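Leucine rich repeat and phosphatase domain containing protein (Entamoeba histolytica, PDB 3EMU) adopts a dual-specificity phosphatase fold and is classed as a phosphatase, though its altered signature loop suggests it may lack catalytic activity. Local coordinates at residues 7-12 and 24-30; 64-70 and 134-140; 77-81 and 107-112. All blocks are in the same frame, centred on the assembly; numbering follows the deposited sequence.

Contact 1 (7-12 and 24-30); sequences TLSPTQ and NAHNVDY
Asn24 and Asn27 hold the carbonyls of Thr7 and Leu8, while Tyr30 packs on Pro10. The contact lies at the N-terminal side of a dual-specificity phosphatase alpha/beta domain. Here the chain enters outer strand 11-14 and later turns from strand 17-21 into helix 28-33.

The side chain of Asn24 points at the first segment. Its CG sits between the backbone N and the carbonyl carbon (chi1 53°), and this brings the amide against the chain of residues 7-10. ND2 donates to Thr7 O at 3.1 Å, from above the carbonyl plane of Thr7. The CB of Asn24 rests 3.3 Å from Leu8 O, and its CG lies close to Pro10 N. OD1 accepts from Ser21 N, so each end of this buried amide has a partner.

Asn24 O also accepts from Asn27 N at 2.9 Å, which closes the short 3-10 turn. Asn27 is the centre of an inverse gamma turn and the N-cap of helix 28-33. Its CG is anti to the backbone N (chi1 -168°), and its two amide ends do different work. ND2 reaches across to Leu8 O at 3.0 Å. OD1 takes Tyr30 N at 3.2 Å with an N-H...O angle of 162°, the capping bond. One side chain thus ties the helix start to the incoming chain.

Tyr30, in the first turn of the helix, lays its ring over Pro10. Its hydroxyl is hydrogen-bonded to His18 ND1, which helps fix the ring. Leu91 of strand 89-94 also touches Pro10. CD of Pro10 lies over the ring centre, 3.7 Å from the centroid, as a CH-pi contact. Beside it, Pro10 CG meets Tyr30 CE2 at 3.7 Å.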
# COMPACT_ATOMS: atom_id res chain seq x y z
N THR A 7 15.12 -7.68 -4.92
CA THR A 7 14.00 -7.54 -5.83
C THR A 7 13.08 -8.76 -5.86
O THR A 7 11.93 -8.67 -6.28
CB THR A 7 14.49 -7.23 -7.29
OG1 THR A 7 15.21 -8.38 -7.81
CG2 THR A 7 15.45 -6.09 -7.27
N LEU A 8 13.56 -9.92 -5.43
CA LEU A 8 12.78 -11.14 -5.53
C LEU A 8 11.80 -11.35 -4.34
O LEU A 8 11.01 -12.28 -4.33
CB LEU A 8 13.71 -12.37 -5.63
CG LEU A 8 14.65 -12.52 -6.82
CD1 LEU A 8 15.34 -13.86 -6.72
CD2 LEU A 8 13.86 -12.45 -8.09
N SER A 9 11.89 -10.51 -3.32
CA SER A 9 11.01 -10.63 -2.15
C SER A 9 10.25 -9.36 -1.85
O SER A 9 10.84 -8.28 -1.86
CB SER A 9 11.83 -10.96 -0.91
OG SER A 9 12.16 -12.32 -0.98
N PRO A 10 8.95 -9.49 -1.53
CA PRO A 10 8.28 -8.34 -0.90
C PRO A 10 8.93 -7.89 0.43
O PRO A 10 9.74 -8.62 1.03
CB PRO A 10 6.84 -8.82 -0.70
CG PRO A 10 6.68 -10.05 -1.56
CD PRO A 10 8.06 -10.68 -1.61
N THR A 11 8.59 -6.67 0.85
CA THR A 11 9.03 -6.11 2.12
C THR A 11 7.88 -5.98 3.15
O THR A 11 6.77 -5.46 2.85
CB THR A 11 9.71 -4.73 1.91
OG1 THR A 11 10.77 -4.89 0.97
CG2 THR A 11 10.30 -4.16 3.23
N GLN A 12 8.12 -6.49 4.34
CA GLN A 12 7.11 -6.40 5.40
C GLN A 12 7.17 -4.99 5.98
O GLN A 12 8.27 -4.49 6.35
CB GLN A 12 7.36 -7.40 6.53
CG GLN A 12 6.25 -7.21 7.58
CD GLN A 12 6.21 -8.26 8.66
OE1 GLN A 12 5.88 -9.41 8.42
NE2 GLN A 12 6.45 -7.83 9.89
N ASN A 24 7.93 -9.85 -7.52
CA ASN A 24 8.02 -10.65 -6.30
C ASN A 24 6.67 -11.14 -5.78
O ASN A 24 6.64 -11.99 -4.91
CB ASN A 24 8.87 -9.99 -5.20
CG ASN A 24 8.42 -8.55 -4.89
OD1 ASN A 24 7.23 -8.27 -4.78
ND2 ASN A 24 9.37 -7.65 -4.83
N ALA A 25 5.55 -10.69 -6.35
CA ALA A 25 4.28 -11.35 -6.03
C ALA A 25 4.33 -12.86 -6.36
O ALA A 25 3.43 -13.64 -6.00
CB ALA A 25 3.14 -10.70 -6.76
N HIS A 26 5.38 -13.27 -7.07
CA HIS A 26 5.44 -14.64 -7.57
C HIS A 26 6.24 -15.48 -6.61
O HIS A 26 6.37 -16.68 -6.78
CB HIS A 26 6.03 -14.67 -9.01
CG HIS A 26 5.08 -14.19 -10.07
ND1 HIS A 26 5.00 -12.86 -10.44
CD2 HIS A 26 4.15 -14.84 -10.80
CE1 HIS A 26 4.08 -12.73 -11.38
NE2 HIS A 26 3.54 -13.92 -11.61
N ASN A 27 6.80 -14.82 -5.61
CA ASN A 27 7.49 -15.51 -4.55
C ASN A 27 6.49 -16.26 -3.64
O ASN A 27 6.17 -15.82 -2.54
CB ASN A 27 8.39 -14.54 -3.79
CG ASN A 27 9.35 -15.26 -2.89
OD1 ASN A 27 9.13 -16.42 -2.54
ND2 ASN A 27 10.43 -14.60 -2.50
N VAL A 28 6.02 -17.42 -4.13
CA VAL A 28 4.94 -18.17 -3.50
C VAL A 28 5.28 -18.74 -2.13
O VAL A 28 4.40 -18.89 -1.28
CB VAL A 28 4.42 -19.30 -4.41
CG1 VAL A 28 3.60 -18.70 -5.53
CG2 VAL A 28 5.60 -20.11 -4.98
N ASP A 29 6.56 -19.03 -1.90
CA ASP A 29 6.97 -19.48 -0.60
C ASP A 29 6.94 -18.32 0.42
O ASP A 29 6.60 -18.52 1.57
CB ASP A 29 8.35 -20.11 -0.65
CG ASP A 29 8.60 -21.06 0.50
OD1 ASP A 29 7.66 -21.84 0.83
OD2 ASP A 29 9.71 -21.02 1.08
N TYR A 30 7.38 -17.13 0.01
CA TYR A 30 7.27 -15.96 0.84
C TYR A 30 5.81 -15.72 1.26
O TYR A 30 5.53 -15.43 2.41
CB TYR A 30 7.78 -14.71 0.10
CG TYR A 30 7.70 -13.43 0.92
CD1 TYR A 30 8.82 -12.91 1.55
CD2 TYR A 30 6.50 -12.75 1.05
CE1 TYR A 30 8.75 -11.75 2.29
CE2 TYR A 30 6.41 -11.59 1.79
CZ TYR A 30 7.52 -11.09 2.41
OH TYR A 30 7.42 -9.92 3.11

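Contact 2 (64-70 and 134-140); sequences EEGHQLY and ESGFILQ
Gln140 projects from helix 135-151 into loop 64-67 and the first turn of helix 68-85, bonding to their backbone. CB points toward the loop, and the chain runs extended beyond CG. CG passes Gly66 O at 3.4 Å, and CD lies beside the same oxygen. At the tip, OE1 accepts from Tyr70 N at 3.0 Å, a nearly straight bond of 166°, and more weakly from Leu69 N at 2.9 Å. NE2 makes a weak bond to Glu64 O at 3.1 Å and donates to a water. That water also donates to Glu65 O and accepts from Gln68 N, so it bridges the inside of the loop.

A second link comes from Glu64. Its OE2 accepts from Gly136 N at 2.9 Å, near the start of helix 135-151. Its OE1 approaches Glu134 OE1 to 2.9 Å without bonding, which would be unfavourable if both were charged and might raise one pKa. The CA of Glu64 stands over one face of the Phe137 ring, 3.8 Å from the centroid, and Leu69 CB meets Phe137 CE1 at 3.7 Å. The run Gly136-Phe137, then Gln140-Leu141, matches the Gly-Phe-x-x-Gln-Leu pattern opening the last helix in many dual-specificity phosphatases.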
# COMPACT_ATOMS: atom_id res chain seq x y z
N GLU A 64 -1.26 9.64 -12.70
CA GLU A 64 -0.89 10.41 -11.52
C GLU A 64 -1.68 11.73 -11.42
O GLU A 64 -1.66 12.38 -10.40
CB GLU A 64 0.64 10.66 -11.47
CG GLU A 64 1.06 12.03 -11.98
CD GLU A 64 2.58 12.24 -12.09
OE1 GLU A 64 3.26 11.52 -12.88
OE2 GLU A 64 3.07 13.15 -11.39
N GLU A 65 -2.41 12.09 -12.47
CA GLU A 65 -3.21 13.30 -12.50
C GLU A 65 -4.60 13.07 -11.88
O GLU A 65 -5.06 11.91 -11.76
CB GLU A 65 -3.42 13.84 -13.95
CG GLU A 65 -2.18 14.05 -14.75
CD GLU A 65 -1.82 12.80 -15.60
OE1 GLU A 65 -2.58 12.47 -16.56
OE2 GLU A 65 -0.76 12.19 -15.33
N GLY A 66 -5.26 14.17 -11.52
CA GLY A 66 -6.59 14.07 -10.91
C GLY A 66 -6.57 13.37 -9.56
O GLY A 66 -5.67 13.58 -8.76
N HIS A 67 -7.57 12.51 -9.33
CA HIS A 67 -7.85 12.00 -7.98
C HIS A 67 -8.24 10.54 -7.92
O HIS A 67 -9.02 10.16 -7.06
CB HIS A 67 -8.95 12.82 -7.28
CG HIS A 67 -10.09 13.20 -8.17
ND1 HIS A 67 -11.16 12.37 -8.42
CD2 HIS A 67 -10.30 14.32 -8.90
CE1 HIS A 67 -11.98 12.95 -9.27
NE2 HIS A 67 -11.49 14.14 -9.58
N GLN A 68 -7.68 9.72 -8.80
CA GLN A 68 -8.03 8.30 -8.80
C GLN A 68 -7.42 7.61 -7.63
O GLN A 68 -7.99 6.69 -7.09
CB GLN A 68 -7.57 7.60 -10.08
CG GLN A 68 -8.11 8.18 -11.35
CD GLN A 68 -7.42 7.60 -12.63
OE1 GLN A 68 -6.25 7.21 -12.61
NE2 GLN A 68 -8.15 7.58 -13.72
N LEU A 69 -6.23 8.03 -7.26
CA LEU A 69 -5.63 7.42 -6.10
C LEU A 69 -6.39 7.80 -4.79
O LEU A 69 -6.82 6.94 -4.03
CB LEU A 69 -4.12 7.69 -6.04
CG LEU A 69 -3.50 6.93 -4.85
CD1 LEU A 69 -2.33 6.01 -5.26
CD2 LEU A 69 -3.11 7.92 -3.71
N TYR A 70 -6.56 9.10 -4.57
CA TYR A 70 -7.36 9.63 -3.50
C TYR A 70 -8.70 8.86 -3.38
O TYR A 70 -9.03 8.33 -2.30
CB TYR A 70 -7.66 11.10 -3.82
CG TYR A 70 -8.54 11.77 -2.82
CD1 TYR A 70 -8.00 12.24 -1.61
CD2 TYR A 70 -9.92 11.94 -3.06
CE1 TYR A 70 -8.80 12.86 -0.65
CE2 TYR A 70 -10.74 12.59 -2.12
CZ TYR A 70 -10.17 13.06 -0.90
OH TYR A 70 -10.91 13.69 0.09
N GLU A 134 5.63 9.33 -7.95
CA GLU A 134 5.38 10.52 -8.77
C GLU A 134 4.69 11.67 -8.00
O GLU A 134 3.81 11.46 -7.18
CB GLU A 134 4.56 10.16 -10.02
CG GLU A 134 5.22 9.10 -10.91
CD GLU A 134 4.37 8.74 -12.14
OE1 GLU A 134 3.11 8.72 -12.09
OE2 GLU A 134 5.01 8.46 -13.19
N SER A 135 5.08 12.91 -8.31
CA SER A 135 4.54 14.06 -7.57
C SER A 135 3.00 14.26 -7.60
O SER A 135 2.44 14.74 -6.61
CB SER A 135 5.24 15.36 -7.98
OG SER A 135 4.91 15.63 -9.33
N GLY A 136 2.31 13.90 -8.69
CA GLY A 136 0.85 13.89 -8.66
C GLY A 136 0.26 12.96 -7.59
O GLY A 136 -0.79 13.26 -6.98
N PHE A 137 0.91 11.83 -7.33
CA PHE A 137 0.48 10.98 -6.26
C PHE A 137 0.74 11.56 -4.87
O PHE A 137 -0.11 11.41 -3.99
CB PHE A 137 1.05 9.58 -6.41
CG PHE A 137 0.41 8.80 -7.53
CD1 PHE A 137 -0.98 8.84 -7.72
CD2 PHE A 137 1.20 8.03 -8.41
CE1 PHE A 137 -1.58 8.12 -8.74
CE2 PHE A 137 0.60 7.30 -9.46
CZ PHE A 137 -0.79 7.33 -9.61
N ILE A 138 1.91 12.21 -4.68
CA ILE A 138 2.27 12.87 -3.42
C ILE A 138 1.19 13.93 -3.09
O ILE A 138 0.69 14.02 -1.95
CB ILE A 138 3.65 13.58 -3.51
CG1 ILE A 138 4.82 12.58 -3.63
CG2 ILE A 138 3.87 14.48 -2.29
CD1 ILE A 138 4.86 11.51 -2.62
N LEU A 139 0.82 14.70 -4.12
CA LEU A 139 -0.20 15.70 -4.02
C LEU A 139 -1.55 15.11 -3.56
O LEU A 139 -2.20 15.67 -2.67
CB LEU A 139 -0.35 16.32 -5.39
CG LEU A 139 -0.74 17.76 -5.55
CD1 LEU A 139 0.11 18.66 -4.65
CD2 LEU A 139 -0.56 18.12 -7.05
N GLN A 140 -1.98 14.01 -4.18
CA GLN A 140 -3.18 13.30 -3.73
C GLN A 140 -3.10 12.78 -2.29
O GLN A 140 -4.11 12.66 -1.59
CB GLN A 140 -3.52 12.13 -4.67
CG GLN A 140 -3.93 12.59 -6.07
CD GLN A 140 -4.29 11.43 -7.02
OE1 GLN A 140 -5.26 10.68 -6.76
NE2 GLN A 140 -3.55 11.30 -8.14
O HOH W 1 -5.06 9.94 -10.24

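Contact 3 (77-81 and 107-112); sequences IKFII and AFLMYY
Ile77, Ile80 and Ile81 of helix 68-85 pack against Phe108, Tyr111 and Tyr112 of helix 100-112. This is a helix-helix interface within the dual-specificity phosphatase fold. The local axes come within 10.8 Å and cross steeply at -71°, which keeps the contact short. The side chains meet through carbon atoms.

Ile77 comes first. Its CG2 meets Tyr111 CD2 at 3.7 Å, and its CD1 reaches Tyr111 CB at 3.8 Å. CG1 lies at the edge of the Phe108 ring. Phe144 of helix 135-151 also touches Ile77.

Ile80 is one turn on and buried. Its CG2 is anti to the backbone N and sits over one face of the Phe108 ring, 3.7 Å from the centroid, a CH-pi contact. The closest carbon is Phe108 CE1, at 3.4 Å. The opposite face of that ring is covered by Tyr112 CB of its own helix, so the ring is clamped between the two. Leu40 of strand 36-42 also touches Ile80.

Ile81 is nearer the surface. Its CD1 lies at the edge of the Tyr111 ring. Its CG1 lies in the plane of the Phe108 ring, 4.0 Å from CE1, and 4.2 Å from Tyr112 CE1.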
# COMPACT_ATOMS: atom_id res chain seq x y z
N ILE A 77 -8.15 0.89 2.32
CA ILE A 77 -7.99 0.78 3.79
C ILE A 77 -8.88 -0.36 4.35
O ILE A 77 -8.45 -1.19 5.17
CB ILE A 77 -8.27 2.14 4.44
CG1 ILE A 77 -7.08 3.06 4.13
CG2 ILE A 77 -8.52 1.98 5.94
CD1 ILE A 77 -7.18 4.46 4.69
N LYS A 78 -10.08 -0.43 3.80
CA LYS A 78 -11.05 -1.43 4.17
C LYS A 78 -10.59 -2.88 3.93
O LYS A 78 -10.68 -3.76 4.83
CB LYS A 78 -12.35 -1.15 3.41
CG LYS A 78 -13.47 -2.03 3.92
CD LYS A 78 -14.59 -2.23 2.91
CE LYS A 78 -15.83 -2.89 3.60
NZ LYS A 78 -16.98 -3.07 2.61
N PHE A 79 -10.10 -3.12 2.70
CA PHE A 79 -9.60 -4.45 2.29
C PHE A 79 -8.42 -4.74 3.17
O PHE A 79 -8.31 -5.83 3.73
CB PHE A 79 -9.21 -4.36 0.80
CG PHE A 79 -8.65 -5.64 0.20
CD1 PHE A 79 -9.51 -6.67 -0.25
CD2 PHE A 79 -7.28 -5.79 0.01
CE1 PHE A 79 -9.00 -7.84 -0.85
CE2 PHE A 79 -6.76 -6.95 -0.60
CZ PHE A 79 -7.62 -7.98 -1.02
N ILE A 80 -7.57 -3.74 3.41
CA ILE A 80 -6.44 -3.98 4.32
C ILE A 80 -6.87 -4.32 5.77
O ILE A 80 -6.34 -5.23 6.40
CB ILE A 80 -5.47 -2.80 4.33
CG1 ILE A 80 -4.84 -2.63 2.94
CG2 ILE A 80 -4.38 -2.97 5.39
CD1 ILE A 80 -3.97 -1.40 2.77
N ILE A 81 -7.81 -3.56 6.31
CA ILE A 81 -8.19 -3.82 7.70
C ILE A 81 -8.93 -5.15 7.79
O ILE A 81 -8.75 -5.90 8.74
CB ILE A 81 -8.96 -2.60 8.35
CG1 ILE A 81 -7.94 -1.57 8.78
CG2 ILE A 81 -9.71 -3.05 9.60
CD1 ILE A 81 -8.46 -0.22 8.90
N ALA A 107 -0.90 6.12 2.62
CA ALA A 107 -2.27 6.48 2.97
C ALA A 107 -2.78 5.63 4.15
O ALA A 107 -3.36 6.17 5.13
CB ALA A 107 -3.17 6.34 1.77
N PHE A 108 -2.57 4.32 4.06
CA PHE A 108 -2.96 3.42 5.11
C PHE A 108 -2.37 3.75 6.50
O PHE A 108 -3.09 3.76 7.49
CB PHE A 108 -2.65 1.97 4.76
CG PHE A 108 -2.91 1.03 5.89
CD1 PHE A 108 -4.24 0.68 6.24
CD2 PHE A 108 -1.86 0.53 6.66
CE1 PHE A 108 -4.52 -0.15 7.33
CE2 PHE A 108 -2.13 -0.30 7.75
CZ PHE A 108 -3.47 -0.63 8.08
N LEU A 109 -1.06 3.97 6.58
CA LEU A 109 -0.41 4.28 7.84
C LEU A 109 -0.77 5.68 8.36
O LEU A 109 -0.83 5.90 9.57
CB LEU A 109 1.10 4.22 7.67
CG LEU A 109 1.81 2.90 7.30
CD1 LEU A 109 3.31 3.22 7.01
CD2 LEU A 109 1.70 1.85 8.39
N MET A 110 -0.94 6.64 7.45
CA MET A 110 -1.48 7.92 7.85
C MET A 110 -2.72 7.67 8.75
O MET A 110 -2.81 8.18 9.87
CB MET A 110 -1.81 8.80 6.62
CG MET A 110 -0.55 9.32 5.82
SD MET A 110 -0.86 10.05 4.23
CE MET A 110 -1.87 11.47 4.61
N TYR A 111 -3.64 6.82 8.29
CA TYR A 111 -4.91 6.59 8.95
C TYR A 111 -4.73 5.70 10.19
O TYR A 111 -5.21 6.01 11.29
CB TYR A 111 -5.84 5.89 7.96
CG TYR A 111 -7.19 5.47 8.48
CD1 TYR A 111 -8.21 6.41 8.65
CD2 TYR A 111 -7.45 4.14 8.78
CE1 TYR A 111 -9.45 6.04 9.13
CE2 TYR A 111 -8.72 3.73 9.27
CZ TYR A 111 -9.71 4.70 9.45
OH TYR A 111 -10.96 4.34 9.89
N TYR A 112 -4.01 4.59 9.99
CA TYR A 112 -3.90 3.54 10.96
C TYR A 112 -2.96 3.84 12.13
O TYR A 112 -3.07 3.21 13.19
CB TYR A 112 -3.38 2.29 10.28
CG TYR A 112 -3.57 1.02 11.03
CD1 TYR A 112 -4.82 0.40 11.04
CD2 TYR A 112 -2.51 0.40 11.68
CE1 TYR A 112 -5.02 -0.77 11.68
CE2 TYR A 112 -2.70 -0.79 12.36
CZ TYR A 112 -3.97 -1.38 12.33
OH TYR A 112 -4.23 -2.58 12.97

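From the N terminus, contact 1 closes first. It joins the entry to strand 11-14 with the start of helix 28-33 and encloses strand 17-21. It is complete before the other two begin. Contact 2 opens after strand 55-59 and closes only at helix 135-151. Contact 3 opens and closes between those two ends, pairing helix 68-85 with helix 100-112. Helix 68-85 serves both: contact 2 uses its first turn against helix 135-151, contact 3 its later turns against helix 100-112. Contacts 2 and 3 have centres about 17 Å apart. Contact 1 lies across the chain's centre from both, its centre about 26 Å from that of contact 2.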